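Local atomic coordinates of 2L protein (Yaba-like disease virus, PDB entry 3IT8), a protein that binds and inhibits human tumour necrosis factor, and is built of an MHC-like N-terminal domain followed by an Ig-like domain. Residues Met198-Thr203 with Val269-Lys274; Pro209-Thr214 with Phe284-Glu289; Glu218-Lys223 with Met275-Val280. All blocks are in the same frame, centred on the assembly; numbering follows the deposited sequence.

Contact 1 of 3, residues Met198-Thr203 with Val269-Lys274; sequences MTLECT and VRTTSK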
loop_
_atom_site.group_PDB
_atom_site.type_symbol
_atom_site.label_atom_id
_atom_site.label_comp_id
_atom_site.label_asym_id
_atom_site.label_seq_id
_atom_site.Cartn_x
_atom_site.Cartn_y
_atom_site.Cartn_z
ATOM N N MET D 198 24.211 -38.733 28.840
ATOM C CA MET D 198 23.478 -39.213 27.669
ATOM C C MET D 198 23.969 -38.663 26.323
ATOM O O MET D 198 24.548 -37.578 26.251
ATOM C CB MET D 198 21.990 -38.903 27.838
ATOM C CG MET D 198 21.129 -39.331 26.668
ATOM S SD MET D 198 19.384 -39.072 26.978
ATOM C CE MET D 198 18.853 -40.776 27.338
ATOM N N THR D 199 23.732 -39.430 25.258
ATOM C CA THR D 199 24.131 -39.035 23.910
ATOM C C THR D 199 22.991 -39.284 22.917
ATOM O O THR D 199 22.366 -40.349 22.915
ATOM C CB THR D 199 25.397 -39.815 23.443
ATOM O OG1 THR D 199 26.191 -38.966 22.614
ATOM C CG2 THR D 199 25.024 -41.069 22.635
ATOM N N LEU D 200 22.712 -38.293 22.078
ATOM C CA LEU D 200 21.655 -38.430 21.088
ATOM C C LEU D 200 22.245 -38.538 19.696
ATOM O O LEU D 200 23.175 -37.814 19.345
ATOM C CB LEU D 200 20.694 -37.248 21.176
ATOM C CG LEU D 200 19.713 -37.414 22.334
ATOM C CD1 LEU D 200 18.962 -36.132 22.587
ATOM C CD2 LEU D 200 18.758 -38.546 21.997
ATOM N N GLU D 201 21.706 -39.458 18.909
ATOM C CA GLU D 201 22.195 -39.677 17.567
ATOM C C GLU D 201 21.062 -39.656 16.563
ATOM O O GLU D 201 20.194 -40.534 16.571
ATOM C CB GLU D 201 22.905 -41.019 17.495
ATOM C CG GLU D 201 23.478 -41.325 16.139
ATOM C CD GLU D 201 24.065 -42.712 16.082
ATOM O OE1 GLU D 201 24.942 -43.014 16.918
ATOM O OE2 GLU D 201 23.648 -43.502 15.206
ATOM N N CYS D 202 21.084 -38.651 15.691
ATOM C CA CYS D 202 20.077 -38.491 14.650
ATOM C C CYS D 202 20.668 -39.098 13.391
ATOM O O CYS D 202 21.730 -38.680 12.958
ATOM C CB CYS D 202 19.806 -37.005 14.425
ATOM S SG CYS D 202 18.309 -36.600 13.482
ATOM N N THR D 203 20.014 -40.099 12.814
ATOM C CA THR D 203 20.542 -40.693 11.595
ATOM C C THR D 203 19.518 -40.601 10.478
ATOM O O THR D 203 18.368 -41.037 10.615
ATOM C CB THR D 203 20.930 -42.162 11.782
ATOM O OG1 THR D 203 19.925 -42.990 11.194
ATOM C CG2 THR D 203 21.070 -42.500 13.252
ATOM N N VAL D 269 25.075 -35.878 19.339
ATOM C CA VAL D 269 24.989 -34.738 20.249
ATOM C C VAL D 269 25.227 -35.135 21.698
ATOM O O VAL D 269 24.688 -36.136 22.182
ATOM C CB VAL D 269 23.614 -34.047 20.148
ATOM C CG1 VAL D 269 23.455 -33.010 21.247
ATOM C CG2 VAL D 269 23.490 -33.375 18.812
ATOM N N ARG D 270 26.032 -34.334 22.388
ATOM C CA ARG D 270 26.369 -34.569 23.790
ATOM C C ARG D 270 25.258 -34.025 24.687
ATOM O O ARG D 270 25.200 -32.827 24.948
ATOM C CB ARG D 270 27.686 -33.864 24.116
ATOM C CG ARG D 270 28.748 -34.744 24.740
ATOM C CD ARG D 270 28.493 -34.976 26.211
ATOM N NE ARG D 270 29.615 -35.673 26.834
ATOM C CZ ARG D 270 29.736 -35.888 28.140
ATOM N NH1 ARG D 270 28.798 -35.459 28.977
ATOM N NH2 ARG D 270 30.800 -36.526 28.613
ATOM N N THR D 271 24.383 -34.908 25.163
ATOM C CA THR D 271 23.274 -34.494 26.021
ATOM C C THR D 271 23.740 -34.088 27.413
ATOM O O THR D 271 23.390 -34.736 28.395
ATOM C CB THR D 271 22.219 -35.626 26.172
ATOM O OG1 THR D 271 21.747 -36.021 24.878
ATOM C CG2 THR D 271 21.027 -35.149 27.001
ATOM N N THR D 272 24.529 -33.021 27.503
ATOM C CA THR D 272 25.011 -32.551 28.797
ATOM C C THR D 272 23.816 -32.090 29.625
ATOM O O THR D 272 22.759 -31.774 29.078
ATOM C CB THR D 272 26.006 -31.384 28.640
ATOM O OG1 THR D 272 27.119 -31.817 27.847
ATOM C CG2 THR D 272 26.511 -30.918 30.005
ATOM N N SER D 273 23.984 -32.053 30.943
ATOM C CA SER D 273 22.902 -31.655 31.834
ATOM C C SER D 273 22.592 -30.161 31.822
ATOM O O SER D 273 21.690 -29.707 32.525
ATOM C CB SER D 273 23.217 -32.094 33.262
ATOM O OG SER D 273 22.123 -31.814 34.118
ATOM N N LYS D 274 23.335 -29.401 31.026
ATOM C CA LYS D 274 23.125 -27.958 30.935
ATOM C C LYS D 274 21.693 -27.627 30.515
ATOM O O LYS D 274 21.087 -26.684 31.025
ATOM C CB LYS D 274 24.089 -27.349 29.917
ATOM C CG LYS D 274 25.541 -27.733 30.116
ATOM C CD LYS D 274 26.385 -27.204 28.977
ATOM C CE LYS D 274 27.816 -27.691 29.076
ATOM N NZ LYS D 274 28.632 -27.196 27.934
#
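Leu200 and Val269 form an antiparallel hydrogen-bonded pair where strand 198-203 runs beside the end of strand 269-271, the two segment axes coming within 4.7 Å of each other with their directions 147° apart. Leu200 N reaches Val269 O at 2.9 Å along a nearly straight bond, and Val269 N returns to Leu200 O at 2.7 Å. Val269 O takes a second donor, Thr199 OG1, at 3.2 Å; this hydroxyl stands above the carbonyl plane, whereas the amide of Leu200 lies in it. Thr199 and Arg270 continue the register as a non-hydrogen-bonded pair; past them the bond from Thr271 N to Met198 O is bent and weak. Thr271 is also the centre of an inverse gamma turn, by which 269-274 turns out of the strand.

Thr271 has the most surface covered in this contact. Its CB lies 3.7 Å from Met198 CB, the two side chains running side by side in the same direction. With chi1 at -57°, OG1 sits beside the backbone nitrogen and comes 3.5 Å from Leu200 CG. Met198 runs along Thr271, its CB near CB and the methyl and its CG also near OG1, while Leu200 meets only the hydroxyl.

In the Ig-like domain this is the pairing of strands B and E. Strand 185-189 lies along the other edge of strand 198-207, with Val188 against Leu200. The opposite sheet closes over the face carrying Leu200 and Val269: Trp216 of strand 213-218 touches both, and the disulfide from Cys202 to Cys281 ties the sheet to strand 279-284.

Contact 2 of 3, residues Pro209-Thr214 with Phe284-Glu289; sequences PPDVIT and FHDTLE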
loop_
_atom_site.group_PDB
_atom_site.type_symbol
_atom_site.label_atom_id
_atom_site.label_comp_id
_atom_site.label_asym_id
_atom_site.label_seq_id
_atom_site.Cartn_x
_atom_site.Cartn_y
_atom_site.Cartn_z
ATOM N N PRO D 209 19.177 -35.312 -2.972
ATOM C CA PRO D 209 20.003 -34.090 -2.903
ATOM C C PRO D 209 20.819 -34.224 -1.618
ATOM O O PRO D 209 20.276 -34.264 -0.520
ATOM C CB PRO D 209 18.981 -32.965 -2.941
ATOM C CG PRO D 209 17.755 -33.588 -2.338
ATOM C CD PRO D 209 17.740 -35.024 -2.839
ATOM N N PRO D 210 22.147 -34.373 -1.763
ATOM C CA PRO D 210 23.118 -34.552 -0.673
ATOM C C PRO D 210 23.206 -33.524 0.428
ATOM O O PRO D 210 23.788 -33.798 1.481
ATOM C CB PRO D 210 24.441 -34.749 -1.411
ATOM C CG PRO D 210 24.242 -33.980 -2.670
ATOM C CD PRO D 210 22.826 -34.252 -3.068
ATOM N N ASP D 211 22.634 -32.348 0.199
ATOM C CA ASP D 211 22.642 -31.304 1.214
ATOM C C ASP D 211 21.582 -31.588 2.272
ATOM O O ASP D 211 20.393 -31.756 1.970
ATOM C CB ASP D 211 22.410 -29.917 0.584
ATOM C CG ASP D 211 21.232 -29.887 -0.398
ATOM O OD1 ASP D 211 21.239 -30.668 -1.379
ATOM O OD2 ASP D 211 20.308 -29.066 -0.197
ATOM N N VAL D 212 22.022 -31.661 3.520
ATOM C CA VAL D 212 21.122 -31.909 4.631
ATOM C C VAL D 212 21.630 -31.110 5.792
ATOM O O VAL D 212 22.833 -30.982 5.989
ATOM C CB VAL D 212 21.087 -33.398 5.040
ATOM C CG1 VAL D 212 20.556 -33.539 6.447
ATOM C CG2 VAL D 212 20.181 -34.155 4.110
ATOM N N ILE D 213 20.705 -30.540 6.544
ATOM C CA ILE D 213 21.082 -29.781 7.710
ATOM C C ILE D 213 20.221 -30.241 8.853
ATOM O O ILE D 213 19.045 -30.568 8.685
ATOM C CB ILE D 213 20.937 -28.272 7.496
ATOM C CG1 ILE D 213 21.966 -27.810 6.462
ATOM C CG2 ILE D 213 21.168 -27.545 8.805
ATOM C CD1 ILE D 213 21.917 -26.343 6.146
ATOM N N THR D 214 20.827 -30.254 10.023
ATOM C CA THR D 214 20.172 -30.729 11.208
ATOM C C THR D 214 20.237 -29.703 12.333
ATOM O O THR D 214 21.278 -29.067 12.558
ATOM C CB THR D 214 20.848 -32.041 11.635
ATOM O OG1 THR D 214 19.858 -32.964 12.055
ATOM C CG2 THR D 214 21.822 -31.814 12.768
ATOM N N PHE D 284 16.377 -30.793 8.004
ATOM C CA PHE D 284 16.056 -29.949 6.858
ATOM C C PHE D 284 16.579 -30.577 5.580
ATOM O O PHE D 284 17.778 -30.773 5.419
ATOM C CB PHE D 284 16.656 -28.565 7.026
ATOM C CG PHE D 284 16.101 -27.811 8.183
ATOM C CD1 PHE D 284 16.663 -27.939 9.445
ATOM C CD2 PHE D 284 15.010 -26.956 8.015
ATOM C CE1 PHE D 284 16.147 -27.224 10.528
ATOM C CE2 PHE D 284 14.481 -26.233 9.095
ATOM C CZ PHE D 284 15.053 -26.367 10.353
ATOM N N HIS D 285 15.667 -30.897 4.673
ATOM C CA HIS D 285 16.025 -31.503 3.399
ATOM C C HIS D 285 14.992 -31.127 2.330
ATOM O O HIS D 285 13.880 -30.727 2.661
ATOM C CB HIS D 285 16.082 -33.012 3.556
ATOM C CG HIS D 285 16.480 -33.726 2.311
ATOM N ND1 HIS D 285 17.786 -33.821 1.895
ATOM C CD2 HIS D 285 15.738 -34.349 1.368
ATOM C CE1 HIS D 285 17.834 -34.472 0.748
ATOM N NE2 HIS D 285 16.604 -34.803 0.405
ATOM N N ASP D 286 15.356 -31.249 1.056
ATOM C CA ASP D 286 14.438 -30.898 -0.029
ATOM C C ASP D 286 13.115 -31.643 0.085
ATOM O O ASP D 286 12.045 -31.054 -0.067
ATOM C CB ASP D 286 15.101 -31.154 -1.382
ATOM C CG ASP D 286 15.963 -29.984 -1.835
ATOM O OD1 ASP D 286 16.371 -29.180 -0.963
ATOM O OD2 ASP D 286 16.231 -29.875 -3.058
ATOM N N THR D 287 13.182 -32.941 0.341
ATOM C CA THR D 287 11.974 -33.727 0.540
ATOM C C THR D 287 11.689 -33.387 1.998
ATOM O O THR D 287 12.629 -33.203 2.759
ATOM C CB THR D 287 12.267 -35.230 0.362
ATOM O OG1 THR D 287 13.185 -35.679 1.364
ATOM C CG2 THR D 287 12.895 -35.474 -1.015
ATOM N N LEU D 288 10.429 -33.290 2.400
ATOM C CA LEU D 288 10.099 -32.896 3.785
ATOM C C LEU D 288 10.770 -31.586 4.207
ATOM O O LEU D 288 11.736 -31.606 4.950
ATOM C CB LEU D 288 10.450 -34.009 4.812
ATOM C CG LEU D 288 11.750 -34.743 5.265
ATOM C CD1 LEU D 288 12.230 -35.638 4.160
ATOM C CD2 LEU D 288 12.845 -33.807 5.721
ATOM N N GLU D 289 10.250 -30.449 3.738
ATOM C CA GLU D 289 10.813 -29.126 4.057
ATOM C C GLU D 289 11.533 -29.047 5.413
ATOM O O GLU D 289 12.634 -28.509 5.516
ATOM C CB GLU D 289 9.721 -28.056 3.978
ATOM C CG GLU D 289 9.156 -27.856 2.574
ATOM C CD GLU D 289 8.175 -26.692 2.493
ATOM O OE1 GLU D 289 7.158 -26.713 3.221
ATOM O OE2 GLU D 289 8.422 -25.755 1.699
HETATM O O HOH W 1 18.341 -30.892 0.442
#
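Phe284 pairs with Ile213 through both of its backbone polar atoms: Ile213 N donates to Phe284 O at 3.1 Å and 170°, and Phe284 N to Ile213 O at 2.8 Å. The two side chains leave on the same face of the sheet, CB of Ile213 lying 4.3 Å from CB of Phe284. The phenyl ring presents its edge, at CD1, to the carbonyl oxygen of Ile213. Leu103, from the neighbouring MHC-like domain, packs on both residues, and Tyr228 meets the phenyl ring edge-to-face.

His285 leads the chain out of strand 279-284. Its ring is carried back across to the other segment because CG is anti to the backbone nitrogen (chi1 -178°), and ND1 makes a weak bond of 3.3 Å to Asp211 O. CG2 of Val212 approaches the same nitrogen obliquely. This is the pairing of strands C and F in the three-stranded sheet of the Ig-like sandwich, at the end that faces the MHC-like domain.

Pro209 crosses the imidazole at about a right angle, laying CG and CD against its CE1 and NE2 side; the same CG touches Asp286 CB at 3.7 Å. Asp286 also faces Asp211, with OD1 of Asp286 4.0 Å from OD2 of Asp211 and the carboxylate planes 87° apart. The nitrogen of Ile1 bonds to both aspartates and would be expected to ease their repulsion, while Thr100 gives Asp211 a further partner. A water between the two segments bonds Asp211 O at 2.7 Å and, weakly, Asp211 OD2, and accepts from Asp286 N at 3.1 Å.

Contact 3 of 3, residues Glu218-Lys223 with Met275-Val280; sequences ESEHFK and MSSQPV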
loop_
_atom_site.group_PDB
_atom_site.type_symbol
_atom_site.label_atom_id
_atom_site.label_comp_id
_atom_site.label_asym_id
_atom_site.label_seq_id
_atom_site.Cartn_x
_atom_site.Cartn_y
_atom_site.Cartn_z
ATOM N N GLU D 218 15.538 -28.001 22.095
ATOM C CA GLU D 218 14.917 -28.556 23.289
ATOM C C GLU D 218 13.417 -28.678 23.030
ATOM O O GLU D 218 12.790 -27.733 22.549
ATOM C CB GLU D 218 15.215 -27.666 24.491
ATOM C CG GLU D 218 16.624 -27.874 25.017
ATOM C CD GLU D 218 17.039 -26.835 26.037
ATOM O OE1 GLU D 218 16.261 -26.574 26.980
ATOM O OE2 GLU D 218 18.154 -26.285 25.900
ATOM N N SER D 219 12.849 -29.844 23.336
ATOM C CA SER D 219 11.427 -30.105 23.097
ATOM C C SER D 219 10.432 -29.130 23.733
ATOM O O SER D 219 9.300 -28.998 23.255
ATOM C CB SER D 219 11.080 -31.527 23.529
ATOM O OG SER D 219 11.367 -31.711 24.899
ATOM N N GLU D 220 10.838 -28.461 24.809
ATOM C CA GLU D 220 9.955 -27.506 25.469
ATOM C C GLU D 220 9.464 -26.457 24.468
ATOM O O GLU D 220 8.302 -26.050 24.487
ATOM C CB GLU D 220 10.684 -26.808 26.616
ATOM C CG GLU D 220 11.933 -26.072 26.180
ATOM C CD GLU D 220 12.458 -25.124 27.239
ATOM O OE1 GLU D 220 11.724 -24.176 27.592
ATOM O OE2 GLU D 220 13.601 -25.324 27.716
ATOM N N HIS D 221 10.359 -26.039 23.584
ATOM C CA HIS D 221 10.043 -25.029 22.587
ATOM C C HIS D 221 8.981 -25.407 21.567
ATOM O O HIS D 221 8.543 -24.562 20.787
ATOM C CB HIS D 221 11.312 -24.619 21.863
ATOM C CG HIS D 221 12.329 -24.006 22.762
ATOM N ND1 HIS D 221 12.048 -22.917 23.559
ATOM C CD2 HIS D 221 13.626 -24.321 22.994
ATOM C CE1 HIS D 221 13.129 -22.586 24.242
ATOM N NE2 HIS D 221 14.102 -23.422 23.918
ATOM N N PHE D 222 8.565 -26.663 21.551
ATOM C CA PHE D 222 7.538 -27.055 20.601
ATOM C C PHE D 222 6.157 -27.065 21.240
ATOM O O PHE D 222 5.188 -27.535 20.638
ATOM C CB PHE D 222 7.863 -28.417 19.990
ATOM C CG PHE D 222 8.994 -28.368 19.017
ATOM C CD1 PHE D 222 10.313 -28.396 19.454
ATOM C CD2 PHE D 222 8.744 -28.212 17.658
ATOM C CE1 PHE D 222 11.366 -28.264 18.557
ATOM C CE2 PHE D 222 9.784 -28.077 16.758
ATOM C CZ PHE D 222 11.100 -28.103 17.211
ATOM N N LYS D 223 6.075 -26.521 22.454
ATOM C CA LYS D 223 4.828 -26.452 23.205
ATOM C C LYS D 223 3.808 -27.542 22.856
ATOM O O LYS D 223 2.670 -27.238 22.507
ATOM C CB LYS D 223 4.178 -25.076 23.021
ATOM C CG LYS D 223 4.752 -23.967 23.892
ATOM C CD LYS D 223 6.160 -23.566 23.484
ATOM C CE LYS D 223 6.667 -22.384 24.324
ATOM N NZ LYS D 223 8.071 -21.985 23.990
ATOM N N MET D 275 21.165 -28.410 29.578
ATOM C CA MET D 275 19.816 -28.213 29.058
ATOM C C MET D 275 18.723 -28.450 30.091
ATOM O O MET D 275 18.979 -28.443 31.295
ATOM C CB MET D 275 19.585 -29.126 27.855
ATOM C CG MET D 275 19.921 -30.579 28.113
ATOM S SD MET D 275 19.649 -31.585 26.654
ATOM C CE MET D 275 21.120 -31.210 25.696
ATOM N N SER D 276 17.501 -28.661 29.608
ATOM C CA SER D 276 16.363 -28.891 30.490
ATOM C C SER D 276 15.112 -29.353 29.746
ATOM O O SER D 276 13.996 -29.045 30.167
ATOM C CB SER D 276 16.038 -27.609 31.262
ATOM O OG SER D 276 15.654 -26.567 30.378
ATOM N N SER D 277 15.290 -30.086 28.648
ATOM C CA SER D 277 14.148 -30.572 27.870
ATOM C C SER D 277 14.502 -31.726 26.947
ATOM O O SER D 277 13.621 -32.352 26.362
ATOM C CB SER D 277 13.554 -29.443 27.018
ATOM O OG SER D 277 12.999 -28.421 27.818
ATOM N N GLN D 278 15.788 -32.011 26.821
ATOM C CA GLN D 278 16.242 -33.073 25.932
ATOM C C GLN D 278 15.909 -32.650 24.513
ATOM O O GLN D 278 14.741 -32.589 24.129
ATOM C CB GLN D 278 15.553 -34.399 26.232
ATOM C CG GLN D 278 16.057 -35.513 25.339
ATOM C CD GLN D 278 15.331 -36.816 25.555
ATOM O OE1 GLN D 278 14.151 -36.947 25.226
ATOM N NE2 GLN D 278 16.033 -37.793 26.115
ATOM N N PRO D 279 16.942 -32.369 23.707
ATOM C CA PRO D 279 16.706 -31.947 22.332
ATOM C C PRO D 279 15.952 -32.961 21.495
ATOM O O PRO D 279 15.917 -34.159 21.799
ATOM C CB PRO D 279 18.115 -31.705 21.808
ATOM C CG PRO D 279 18.886 -32.768 22.492
ATOM C CD PRO D 279 18.368 -32.670 23.912
ATOM N N VAL D 280 15.332 -32.434 20.449
ATOM C CA VAL D 280 14.592 -33.203 19.477
ATOM C C VAL D 280 15.345 -32.892 18.174
ATOM O O VAL D 280 15.920 -31.811 18.021
ATOM C CB VAL D 280 13.142 -32.725 19.406
ATOM C CG1 VAL D 280 13.085 -31.273 18.989
ATOM C CG2 VAL D 280 12.391 -33.572 18.445
#
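Ser219 reaches across to the backbone of the other segment, its OG donating to Ser277 O at 2.8 Å from a position tilted 30° off the carbonyl plane. A chi1 of 59° sets that hydroxyl between its own nitrogen and carbonyl carbon, on the side facing Ser277. Next to it, Ser219 N points nearly straight at Gln278 O, but at 3.4 Å the bond is weak.

Glu218 and Glu220 both press on the Ser277 side chain, Glu218 at CB and Glu220 at OG. Glu218 CB lies 3.5 Å from Ser277 CB, and the extended chain beyond it crosses Met275 obliquely, with OE2 3.7 Å from Met275 CB; Ser276 OG adds a weak bond to OE1. CB and CG of Glu220 pack against Ser277 OG, which turns back to bond Ser276 O.

Here strand C of the Ig-like domain, 213-218, passes into the 3-10 turn 219-222, and the loop between strands E and F folds alongside it. Deeper in, Phe222 and Val280 approach from opposite directions, CE1 of Phe222 meeting Val280 CG1 at 3.5 Å. Val292 of strand 291-293 touches both, and the ring of Tyr234 lies at about 25° to that of Phe222.

All three contacts belong to the Ig-like domain, and their segments interleave: 198-203, 209-214, 218-223, then 269-274, 275-280 and 284-289. Contact 3 is nested inside the loop closed by contact 2, while contact 1 crosses both. Contacts 2 and 3 lie at opposite ends of the paired strands 213-218 and 279-284, their centres about 22 Å apart; contact 1 belongs to the facing four-stranded sheet, about 12 Å from contact 3 and 21 Å from contact 2, centre to centre. Leu200 against Pro279 joins contacts 1 and 3 across the sandwich. Contact 2 sits where the domain meets the MHC-like half; the other two lie toward the far end.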